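Local coordinates for SnoaL-like domain-containing protein (Sphaerobacter thermophilus, PDB 5TGN), which is of unknown function but carries a SnoaL-like domain of the NTF2 clan, whose cone-like fold often houses a ligand pocket or an active site, at residues 10-13 with 14-18. Numbering follows the deposited sequence.
Sequences AREY and ISRVN
With CG anti to the backbone N in Tyr13 (chi1 173°), the ring swings beside its own carbonyl and meets Val17 one turn later. Val17 CG2, placed beside its own backbone N, lies over one face of the Tyr13 ring, 3.8 Å from its centroid and 25° off the normal, a CH-pi contact. Its offset is toward the rim, as the 3.5 Å approach of Val17 CG2 to Tyr13 CZ confirms. Ile14 CD1 lies 4.1 Å from Tyr13 CD2, the two side chains crossing roughly perpendicularly. Tyr13 and Val17, four residues apart, are also joined by the helical bond from Val17 N to Tyr13 O, 3.0 Å. Helix 6-18 packs on the curved sheet of the NTF2-like fold: Ala10 and Ile14 touch Leu76, while the rings of Tyr13 and Phe94 meet at a steep tilt. Cutting Tyr13 back to an alanine removes the ring, and the Val17 methyl is then likely to lose the face it covers and Phe94 its aromatic neighbour. On another side of the helix, Glu12 and Arg16 run side by side, carboxylate and guanidinium planes nearly parallel but stepped, so that OE2 approaches NE obliquely. Their salt bridge, Glu12 OE2 to Arg16 NE at 3.1 Å, is a weak hydrogen bond because the N-H points off line (130°). The stronger polar partner of Arg16 is Asp21, whose OD2 forms a salt bridge with NH1 and ties the guanidinium to the chain just beyond the helix.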
ATOM      1  N   ALA A  10     -15.479  12.670 -10.478  1.00 23.04           N
ATOM      2  CA  ALA A  10     -15.152  11.314 -10.053  1.00 17.97           C
ATOM      3  C   ALA A  10     -15.151  10.356 -11.243  1.00 19.74           C
ATOM      4  O   ALA A  10     -14.214   9.570 -11.417  1.00 21.92           O
ATOM      5  CB  ALA A  10     -16.142  10.850  -8.977  1.00 19.74           C
ATOM      6  N   ARG A  11     -16.203  10.398 -12.072  1.00 20.72           N
ATOM      7  CA  ARG A  11     -16.254   9.512 -13.233  1.00 22.98           C
ATOM      8  C   ARG A  11     -15.106   9.797 -14.198  1.00 25.55           C
ATOM      9  O   ARG A  11     -14.550   8.875 -14.812  1.00 22.01           O
ATOM     10  CB  ARG A  11     -17.593   9.660 -13.970  1.00 28.20           C
ATOM     11  CG  ARG A  11     -18.845   9.141 -13.234  1.00 33.09           C
ATOM     12  CD  ARG A  11     -20.112   9.713 -13.927  1.00 41.63           C
ATOM     13  NE  ARG A  11     -21.345   9.310 -13.257  1.00 41.19           N
ATOM     14  CZ  ARG A  11     -22.505   9.945 -13.363  1.00 42.97           C
ATOM     15  NH1 ARG A  11     -22.602  11.033 -14.109  1.00 44.44           N
ATOM     16  NH2 ARG A  11     -23.563   9.497 -12.701  1.00 43.84           N
ATOM     17  N   GLU A  12     -14.786  11.079 -14.406  1.00 22.02           N
ATOM     18  CA  GLU A  12     -13.692  11.414 -15.307  1.00 22.86           C
ATOM     19  C   GLU A  12     -12.354  10.940 -14.746  1.00 20.49           C
ATOM     20  O   GLU A  12     -11.465  10.546 -15.507  1.00 20.97           O
ATOM     21  CB  GLU A  12     -13.648  12.922 -15.571  1.00 25.01           C
ATOM     22  CG  GLU A  12     -12.620  13.306 -16.626  1.00 33.95           C
ATOM     23  CD  GLU A  12     -12.951  12.723 -18.000  1.00 40.05           C
ATOM     24  OE1 GLU A  12     -14.125  12.341 -18.231  1.00 42.46           O
ATOM     25  OE2 GLU A  12     -12.033  12.628 -18.844  1.00 41.23           O
ATOM     26  N   TYR A  13     -12.182  11.010 -13.426  1.00 18.79           N
ATOM     27  CA  TYR A  13     -10.961  10.494 -12.816  1.00 17.05           C
ATOM     28  C   TYR A  13     -10.780   9.027 -13.171  1.00 16.10           C
ATOM     29  O   TYR A  13      -9.733   8.622 -13.672  1.00 16.33           O
ATOM     30  CB  TYR A  13     -10.993  10.692 -11.290  1.00 15.22           C
ATOM     31  CG  TYR A  13      -9.794  10.008 -10.634  1.00 17.82           C
ATOM     32  CD1 TYR A  13      -8.584  10.683 -10.473  1.00 19.02           C
ATOM     33  CD2 TYR A  13      -9.853   8.665 -10.249  1.00 20.68           C
ATOM     34  CE1 TYR A  13      -7.472  10.048  -9.906  1.00 21.68           C
ATOM     35  CE2 TYR A  13      -8.748   8.027  -9.670  1.00 17.54           C
ATOM     36  CZ  TYR A  13      -7.569   8.727  -9.517  1.00 20.93           C
ATOM     37  OH  TYR A  13      -6.470   8.090  -8.978  1.00 23.10           O
ATOM     38  N   ILE A  14     -11.832   8.227 -12.995  1.00 20.55           N
ATOM     39  CA  ILE A  14     -11.750   6.816 -13.370  1.00 18.99           C
ATOM     40  C   ILE A  14     -11.431   6.669 -14.855  1.00 21.68           C
ATOM     41  O   ILE A  14     -10.647   5.802 -15.256  1.00 19.41           O
ATOM     42  CB  ILE A  14     -13.064   6.088 -13.009  1.00 22.70           C
ATOM     43  CG1 ILE A  14     -13.348   6.177 -11.514  1.00 20.62           C
ATOM     44  CG2 ILE A  14     -13.005   4.597 -13.460  1.00 17.93           C
ATOM     45  CD1 ILE A  14     -12.278   5.429 -10.636  1.00 19.64           C
ATOM     46  N   SER A  15     -12.060   7.478 -15.701  1.00 20.54           N
ATOM     47  CA  SER A  15     -11.813   7.327 -17.134  1.00 23.46           C
ATOM     48  C   SER A  15     -10.354   7.627 -17.457  1.00 23.58           C
ATOM     49  O   SER A  15      -9.724   6.929 -18.268  1.00 25.49           O
ATOM     50  CB  SER A  15     -12.756   8.237 -17.930  1.00 31.83           C
ATOM     51  OG  SER A  15     -12.557   8.095 -19.324  1.00 39.48           O
ATOM     52  N   ARG A  16      -9.797   8.648 -16.810  1.00 22.02           N
ATOM     53  CA  ARG A  16      -8.419   9.061 -17.087  1.00 31.09           C
ATOM     54  C   ARG A  16      -7.415   8.024 -16.594  1.00 21.22           C
ATOM     55  O   ARG A  16      -6.416   7.752 -17.267  1.00 27.90           O
ATOM     56  CB  ARG A  16      -8.130  10.425 -16.440  1.00 21.62           C
ATOM     57  CG  ARG A  16      -8.851  11.614 -17.054  1.00 30.95           C
ATOM     58  CD  ARG A  16      -8.558  11.760 -18.521  1.00 40.07           C
ATOM     59  NE  ARG A  16      -9.498  10.980 -19.323  1.00 51.49           N
ATOM     60  CZ  ARG A  16      -9.184  10.317 -20.438  1.00 53.93           C
ATOM     61  NH1 ARG A  16      -7.936  10.331 -20.913  1.00 45.44           N
ATOM     62  NH2 ARG A  16     -10.128   9.626 -21.076  1.00 55.26           N
ATOM     63  N   VAL A  17      -7.678   7.417 -15.435  1.00 20.72           N
ATOM     64  CA  VAL A  17      -6.796   6.376 -14.919  1.00 25.57           C
ATOM     65  C   VAL A  17      -6.841   5.125 -15.802  1.00 28.09           C
ATOM     66  O   VAL A  17      -5.794   4.528 -16.093  1.00 24.57           O
ATOM     67  CB  VAL A  17      -7.148   6.079 -13.451  1.00 31.81           C
ATOM     68  CG1 VAL A  17      -6.495   4.783 -12.996  1.00 41.35           C
ATOM     69  CG2 VAL A  17      -6.689   7.237 -12.590  1.00 29.20           C
ATOM     70  N   ASN A  18      -8.036   4.733 -16.287  1.00 21.76           N
ATOM     71  CA  ASN A  18      -8.095   3.642 -17.274  1.00 25.00           C
ATOM     72  C   ASN A  18      -7.286   3.955 -18.522  1.00 31.79           C
ATOM     73  O   ASN A  18      -6.796   3.039 -19.193  1.00 33.40           O
ATOM     74  CB  ASN A  18      -9.543   3.352 -17.678  1.00 26.37           C
ATOM     75  CG  ASN A  18     -10.257   2.507 -16.658  1.00 39.48           C
ATOM     76  OD1 ASN A  18      -9.683   1.553 -16.149  1.00 44.40           O
ATOM     77  ND2 ASN A  18     -11.497   2.854 -16.339  1.00 34.05           N
TER